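Local coordinates for hypothetical protein (Nostoc punctiforme, PDB 2O62) that is of unknown function but combines two calycin-clan domains, the second probably related to an ATP synthase biogenesis factor, at residues E7-L10 / Q11-G14; T153-R156 / D157-P161; N22-P25 / E26-L30. All blocks are in the same frame, centred on the assembly; numbering follows the deposited sequence.

In the fold
Along the chain the order is contact 1, contact 3, contact 2. The first two belong to the N-terminal DUF3598 domain: contact 1 leads from helix 5-10 into strand 14-23, and contact 3 is the hairpin turn at the far end of that strand, so their centres are about 30 Å apart. Contact 2 lies in the C-terminal domain, probably related to ATP synthase biogenesis factors, and connects strands 145-155 and 162-172 of a closed antiparallel barrel. Its centre is about 19 Å from that of contact 1, with nearest atoms about 7 Å apart, and about 33 Å from contact 3, across the chain's centre. All three are thus local turns that start, reverse or connect strands of two calycin-clan units.

Contact 1 (E7-L10 / Q11-G14); sequences ECFL and QNLG
The Asn12 side chain folds back onto the carbonyl of Phe9, its amide overlapping that group within a stretch that leads from helix 5-10 through a type I beta turn, Leu10 to Leu13. Two donors from the same residue grip Phe9 O from one face of its carbonyl plane. Backbone Asn12 N approaches at 2.9 Å from Phe9 O with a nearly straight N-H...O angle of 165°, while Asn12 ND2 reaches Phe9 O at 3.2 Å. That oxygen lies close to the plane of the Asn12 amide, so the N-H is well directed. With CG beside the backbone N (chi1 -71°), the amide is brought back to that oxygen. Its orientation is also fixed from outside: OD1 bonds Arg104, and ND2 has a second acceptor in Gly77 O.

Backbone bonds carry the chain through the turn. Gln11 N meets Cys8 O at 3.0 Å through a bent bond, whereas Leu13 N to Leu10 O, at 3.1 Å, is nearly straight and closes the beta turn. Three successive N-H groups, those of Gln11, Asn12 and Leu13, thus bond to carbonyls three residues back.

Leu10 and Leu13 run side by side in the same direction; Leu10 CD2 and Leu13 CD1 are 4.2 Å apart, and both side chains rest on Val48 of strand 47-54. Phe9 also touches Val48 and meets the ring of Phe73, so the segment is seated against two strands of the N-terminal sheet before strand 14-23 begins. Gln11 bends at chi2 (-58°), which carries its amide back along the helix, where one water donates to both Glu7 O and Gln11 OE1, at 2.5 Å from each of the two oxygens.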
loop_
_atom_site.group_PDB
_atom_site.type_symbol
_atom_site.label_atom_id
_atom_site.label_comp_id
_atom_site.label_asym_id
_atom_site.label_seq_id
_atom_site.Cartn_x
_atom_site.Cartn_y
_atom_site.Cartn_z
ATOM N N GLU A 7 -9.429 17.737 -4.591
ATOM C CA GLU A 7 -8.809 17.807 -5.901
ATOM C C GLU A 7 -7.904 16.614 -6.169
ATOM O O GLU A 7 -7.870 16.114 -7.291
ATOM C CB GLU A 7 -8.061 19.118 -6.052
ATOM C CG GLU A 7 -9.030 20.268 -6.166
ATOM C CD GLU A 7 -8.439 21.628 -5.774
ATOM O OE1 GLU A 7 -7.306 21.693 -5.225
ATOM O OE2 GLU A 7 -9.141 22.645 -6.010
ATOM N N CYS A 8 -7.170 16.167 -5.149
ATOM C CA CYS A 8 -6.378 14.942 -5.270
ATOM C C CYS A 8 -7.246 13.735 -5.565
ATOM O O CYS A 8 -6.928 12.905 -6.422
ATOM C CB CYS A 8 -5.589 14.673 -4.001
ATOM S SG CYS A 8 -4.360 15.880 -3.554
ATOM N N PHE A 9 -8.345 13.621 -4.836
ATOM C CA PHE A 9 -9.303 12.553 -5.044
ATOM C C PHE A 9 -9.772 12.551 -6.495
ATOM O O PHE A 9 -9.805 11.496 -7.097
ATOM C CB PHE A 9 -10.447 12.708 -4.045
ATOM C CG PHE A 9 -11.643 11.816 -4.285
ATOM C CD1 PHE A 9 -11.508 10.485 -4.593
ATOM C CD2 PHE A 9 -12.914 12.341 -4.116
ATOM C CE1 PHE A 9 -12.609 9.661 -4.756
ATOM C CE2 PHE A 9 -14.038 11.542 -4.284
ATOM C CZ PHE A 9 -13.883 10.192 -4.603
ATOM N N LEU A 10 -10.091 13.718 -7.049
ATOM C CA LEU A 10 -10.532 13.797 -8.435
ATOM C C LEU A 10 -9.550 13.283 -9.479
ATOM O O LEU A 10 -9.951 12.998 -10.613
ATOM C CB LEU A 10 -10.917 15.234 -8.764
ATOM C CG LEU A 10 -12.067 15.815 -7.953
ATOM C CD1 LEU A 10 -12.325 17.259 -8.395
ATOM C CD2 LEU A 10 -13.352 15.013 -8.090
ATOM N N GLN A 11 -8.273 13.158 -9.130
ATOM C CA GLN A 11 -7.307 12.501 -10.005
ATOM C C GLN A 11 -7.677 11.063 -10.341
ATOM O O GLN A 11 -7.129 10.490 -11.300
ATOM C CB GLN A 11 -5.889 12.534 -9.409
ATOM C CG GLN A 11 -5.290 13.941 -9.304
ATOM C CD GLN A 11 -5.247 14.613 -10.667
ATOM O OE1 GLN A 11 -5.987 15.541 -10.933
ATOM N NE2 GLN A 11 -4.450 14.078 -11.556
ATOM N N ASN A 12 -8.525 10.446 -9.524
ATOM C CA ASN A 12 -8.983 9.082 -9.744
ATOM C C ASN A 12 -10.206 8.978 -10.701
ATOM O O ASN A 12 -10.705 7.871 -10.963
ATOM C CB ASN A 12 -9.363 8.431 -8.405
ATOM C CG ASN A 12 -8.157 8.132 -7.533
ATOM O OD1 ASN A 12 -7.562 7.129 -7.718
ATOM N ND2 ASN A 12 -7.789 9.033 -6.609
ATOM N N LEU A 13 -10.760 10.095 -11.179
ATOM C CA LEU A 13 -11.949 9.959 -11.999
ATOM C C LEU A 13 -11.616 9.098 -13.247
ATOM O O LEU A 13 -10.546 9.250 -13.854
ATOM C CB LEU A 13 -12.485 11.289 -12.439
ATOM C CG LEU A 13 -12.979 12.171 -11.337
ATOM C CD1 LEU A 13 -13.570 13.418 -11.947
ATOM C CD2 LEU A 13 -14.029 11.440 -10.518
ATOM N N GLY A 14 -12.559 8.249 -13.635
ATOM C CA GLY A 14 -12.404 7.401 -14.821
ATOM C C GLY A 14 -13.091 6.067 -14.616
ATOM O O GLY A 14 -13.841 5.877 -13.655
HETATM O O HOH W 1 -7.388 17.085 -9.584
#

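Contact 2 (T153-R156 / D157-P161); sequences TIYR and DLRPP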
loop_
_atom_site.group_PDB
_atom_site.type_symbol
_atom_site.label_atom_id
_atom_site.label_comp_id
_atom_site.label_asym_id
_atom_site.label_seq_id
_atom_site.Cartn_x
_atom_site.Cartn_y
_atom_site.Cartn_z
ATOM N N THR A 153 5.614 12.785 3.336
ATOM C CA THR A 153 4.743 12.419 4.452
ATOM C C THR A 153 3.731 13.522 4.561
ATOM O O THR A 153 4.065 14.733 4.673
ATOM C CB THR A 153 5.503 12.212 5.798
ATOM O OG1 THR A 153 6.488 11.157 5.643
ATOM C CG2 THR A 153 4.511 11.841 6.927
ATOM N N ILE A 154 2.475 13.092 4.533
ATOM C CA ILE A 154 1.346 13.962 4.799
ATOM C C ILE A 154 0.607 13.553 6.086
ATOM O O ILE A 154 0.712 12.429 6.548
ATOM C CB ILE A 154 0.362 13.988 3.606
ATOM C CG1 ILE A 154 -0.168 12.616 3.271
ATOM C CG2 ILE A 154 1.018 14.621 2.373
ATOM C CD1 ILE A 154 -1.185 12.669 2.126
ATOM N N TYR A 155 -0.144 14.508 6.629
ATOM C CA TYR A 155 -0.684 14.431 7.989
ATOM C C TYR A 155 -2.171 14.627 7.968
ATOM O O TYR A 155 -2.697 15.286 7.103
ATOM C CB TYR A 155 -0.014 15.463 8.902
ATOM C CG TYR A 155 1.480 15.203 8.954
ATOM C CD1 TYR A 155 2.022 14.310 9.859
ATOM C CD2 TYR A 155 2.345 15.886 8.114
ATOM C CE1 TYR A 155 3.388 14.049 9.893
ATOM C CE2 TYR A 155 3.708 15.652 8.141
ATOM C CZ TYR A 155 4.226 14.733 9.051
ATOM O OH TYR A 155 5.574 14.466 9.089
ATOM N N ARG A 156 -2.836 14.045 8.955
ATOM C CA ARG A 156 -4.273 14.173 9.084
ATOM C C ARG A 156 -4.784 15.528 9.396
ATOM O O ARG A 156 -5.901 15.845 9.017
ATOM C CB ARG A 156 -4.767 13.277 10.180
ATOM C CG ARG A 156 -4.587 11.861 9.896
ATOM C CD ARG A 156 -5.119 11.121 11.059
ATOM N NE ARG A 156 -6.446 11.602 11.401
ATOM C CZ ARG A 156 -7.010 11.420 12.583
ATOM N NH1 ARG A 156 -6.383 10.739 13.546
ATOM N NH2 ARG A 156 -8.218 11.910 12.818
ATOM N N ASP A 157 -4.001 16.307 10.136
ATOM C CA ASP A 157 -4.331 17.690 10.423
ATOM C C ASP A 157 -4.008 18.572 9.238
ATOM O O ASP A 157 -4.202 19.768 9.286
ATOM C CB ASP A 157 -3.605 18.184 11.692
ATOM C CG ASP A 157 -2.122 17.834 11.714
ATOM O OD1 ASP A 157 -1.496 17.834 10.638
ATOM O OD2 ASP A 157 -1.579 17.570 12.816
ATOM N N LEU A 158 -3.501 17.970 8.169
ATOM C CA LEU A 158 -3.235 18.683 6.930
ATOM C C LEU A 158 -2.233 19.851 7.104
ATOM O O LEU A 158 -2.151 20.730 6.238
ATOM C CB LEU A 158 -4.560 19.124 6.273
ATOM C CG LEU A 158 -5.508 17.967 5.903
ATOM C CD1 LEU A 158 -6.777 18.509 5.268
ATOM C CD2 LEU A 158 -4.833 16.975 4.973
ATOM N N ARG A 159 -1.475 19.803 8.217
ATOM C CA ARG A 159 -0.238 20.582 8.431
ATOM C C ARG A 159 0.669 20.279 7.254
ATOM O O ARG A 159 0.478 19.260 6.584
ATOM C CB ARG A 159 0.486 20.145 9.708
ATOM C CG ARG A 159 1.544 19.073 9.444
ATOM C CD ARG A 159 2.260 18.604 10.691
ATOM N NE ARG A 159 1.468 17.640 11.448
ATOM C CZ ARG A 159 1.938 16.841 12.402
ATOM N NH1 ARG A 159 3.226 16.868 12.744
ATOM N NH2 ARG A 159 1.110 15.986 13.000
ATOM N N PRO A 160 1.684 21.125 7.014
ATOM C CA PRO A 160 2.419 21.016 5.754
ATOM C C PRO A 160 3.182 19.697 5.614
ATOM O O PRO A 160 3.663 19.161 6.600
ATOM C CB PRO A 160 3.384 22.201 5.784
ATOM C CG PRO A 160 2.922 23.085 6.893
ATOM C CD PRO A 160 2.203 22.209 7.871
ATOM N N PRO A 161 3.250 19.154 4.398
ATOM C CA PRO A 161 3.967 17.896 4.209
ATOM C C PRO A 161 5.442 17.987 4.508
ATOM O O PRO A 161 6.022 19.055 4.362
ATOM C CB PRO A 161 3.756 17.590 2.712
ATOM C CG PRO A 161 2.576 18.396 2.334
ATOM C CD PRO A 161 2.621 19.613 3.152
HETATM O O HOH W 2 0.140 17.136 5.312
#
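Stacking carries this contact: the guanidinium of Arg159 lies flat on one face of the Tyr155 ring, with planes 18° apart. Arg159 CZ is 4.0 Å from the Tyr155 ring centroid, a cation-pi geometry, and Arg159 CD adds a CH-pi contact over the same face. The bend at chi3 (80°) turns the guanidinium across the ring.

Among the charged and polar bonds, a salt bridge from Asp157 holds that guanidinium at its edge. Arg159 NE donates to the syn lone pair of Asp157 OD1 at 3.1 Å, almost in the guanidinium plane. The same oxygen accepts Arg159 N at 3.1 Å on its anti side, 31° out of the carboxylate plane, forming an Asx turn. Tyr155 OH is bonded to Asp162.

Backbone closure comes from Leu158 N, 3.0 Å from Tyr155 O, which completes a type I turn. A water joins Tyr155 N, from which it accepts, to Arg159 O, to which it donates. Apolar contact is slight: Ile154 CG2 meets Pro161 CB at 4.1 Å.

Together the beta turn and Asx turn shape the loop between strands 145-155 and 162-172, an antiparallel connection of the up-and-down kind found in calycin barrels.

Contact 3 (N22-P25 / E26-L30); sequences NFSP and EGTLL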
loop_
_atom_site.group_PDB
_atom_site.type_symbol
_atom_site.label_atom_id
_atom_site.label_comp_id
_atom_site.label_asym_id
_atom_site.label_seq_id
_atom_site.Cartn_x
_atom_site.Cartn_y
_atom_site.Cartn_z
ATOM N N ASN A 22 -8.538 -11.942 -3.484
ATOM C CA ASN A 22 -8.199 -12.299 -2.108
ATOM C C ASN A 22 -7.112 -13.333 -2.077
ATOM O O ASN A 22 -7.262 -14.384 -2.663
ATOM C CB ASN A 22 -9.394 -12.897 -1.397
ATOM C CG ASN A 22 -10.545 -11.942 -1.337
ATOM O OD1 ASN A 22 -10.360 -10.727 -1.336
ATOM N ND2 ASN A 22 -11.746 -12.479 -1.280
ATOM N N PHE A 23 -6.072 -12.993 -1.339
ATOM C CA PHE A 23 -4.925 -13.834 -1.099
ATOM C C PHE A 23 -4.817 -14.216 0.368
ATOM O O PHE A 23 -5.167 -13.437 1.267
ATOM C CB PHE A 23 -3.657 -13.063 -1.483
ATOM C CG PHE A 23 -3.461 -12.926 -2.944
ATOM C CD1 PHE A 23 -4.001 -11.866 -3.630
ATOM C CD2 PHE A 23 -2.735 -13.866 -3.657
ATOM C CE1 PHE A 23 -3.840 -11.731 -5.005
ATOM C CE2 PHE A 23 -2.574 -13.734 -5.044
ATOM C CZ PHE A 23 -3.138 -12.630 -5.705
ATOM N N SER A 24 -4.266 -15.398 0.615
ATOM C CA SER A 24 -3.879 -15.814 1.962
ATOM C C SER A 24 -2.624 -15.045 2.419
ATOM O O SER A 24 -1.923 -14.440 1.587
ATOM C CB SER A 24 -3.596 -17.316 1.995
ATOM O OG SER A 24 -2.334 -17.598 1.434
ATOM N N PRO A 25 -2.327 -15.078 3.727
ATOM C CA PRO A 25 -1.092 -14.438 4.229
ATOM C C PRO A 25 0.215 -15.070 3.699
ATOM O O PRO A 25 1.270 -14.458 3.867
ATOM C CB PRO A 25 -1.185 -14.620 5.736
ATOM C CG PRO A 25 -2.612 -14.897 6.017
ATOM C CD PRO A 25 -3.108 -15.675 4.830
ATOM N N GLU A 26 0.144 -16.240 3.063
ATOM C CA GLU A 26 1.293 -16.830 2.362
ATOM C C GLU A 26 1.263 -16.577 0.839
ATOM O O GLU A 26 2.087 -17.100 0.131
ATOM C CB GLU A 26 1.396 -18.331 2.614
ATOM C CG GLU A 26 1.431 -18.729 4.077
ATOM C CD GLU A 26 0.063 -18.603 4.793
ATOM O OE1 GLU A 26 -0.987 -19.005 4.221
ATOM O OE2 GLU A 26 0.040 -18.099 5.943
ATOM N N GLY A 27 0.328 -15.767 0.336
ATOM C CA GLY A 27 0.319 -15.392 -1.062
ATOM C C GLY A 27 -0.427 -16.289 -2.016
ATOM O O GLY A 27 -0.218 -16.214 -3.245
ATOM N N THR A 28 -1.305 -17.136 -1.474
ATOM C CA THR A 28 -2.094 -18.044 -2.279
ATOM C C THR A 28 -3.353 -17.336 -2.707
ATOM O O THR A 28 -4.019 -16.732 -1.874
ATOM C CB THR A 28 -2.497 -19.295 -1.465
ATOM O OG1 THR A 28 -1.321 -20.005 -1.060
ATOM C CG2 THR A 28 -3.403 -20.202 -2.270
ATOM N N LEU A 29 -3.668 -17.381 -4.003
ATOM C CA LEU A 29 -4.898 -16.767 -4.500
ATOM C C LEU A 29 -6.085 -17.626 -4.077
ATOM O O LEU A 29 -6.168 -18.800 -4.440
ATOM C CB LEU A 29 -4.878 -16.619 -6.036
ATOM C CG LEU A 29 -6.157 -16.061 -6.694
ATOM C CD1 LEU A 29 -6.431 -14.666 -6.164
ATOM C CD2 LEU A 29 -6.052 -16.105 -8.204
ATOM N N LEU A 30 -7.025 -17.018 -3.367
ATOM C CA LEU A 30 -8.183 -17.719 -2.891
ATOM C C LEU A 30 -9.415 -17.414 -3.702
ATOM O O LEU A 30 -10.194 -18.320 -4.017
ATOM C CB LEU A 30 -8.448 -17.364 -1.423
ATOM C CG LEU A 30 -7.282 -17.643 -0.457
ATOM C CD1 LEU A 30 -7.602 -17.178 0.961
ATOM C CD2 LEU A 30 -6.933 -19.104 -0.490
HETATM O O HOH W 3 -1.703 -20.382 1.875
#
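Ser24 OG sits inside the hairpin turn and accepts two backbone donors, Thr28 N at 3.1 Å from Ser24 OG and Glu26 N at 3.3 Å from the same atom. Its chi1 of 77° places OG between the backbone N and carbonyl carbon, directed into the turn. A water bridges outward from Ser24 OG to Thr28 OG1 and donates to Glu26 OE1.

Around this hydroxyl, Gly27 N bonds Ser24 O at 2.9 Å and Ser24 N bonds Thr28 O at 2.8 Å, the pattern of a type I turn with a G1 bulge. The bulge residue, Gly27, has a positive phi (89°), and its backbone angles call for glycine. Leu30 N then reaches Asn22 O at 2.7 Å.

Between the last two bonds Phe23 and Leu29 form a non-hydrogen-bonded antiparallel pair. Leu29 CD1 lies over one face of the Phe23 ring, 4.1 Å from its centroid, while Gly27 O lies at the ring's edge.

Farther out, Pro25 O accepts from Gln211, tying the turn to the C-terminal barrel. Backbone bonding of Phe23 with Leu120, and the packing of Phe23 on Leu122 and Pro25 on Leu117, set strand 117-127 beside strand 14-23 of the hairpin, with strand 29-42 on its other side.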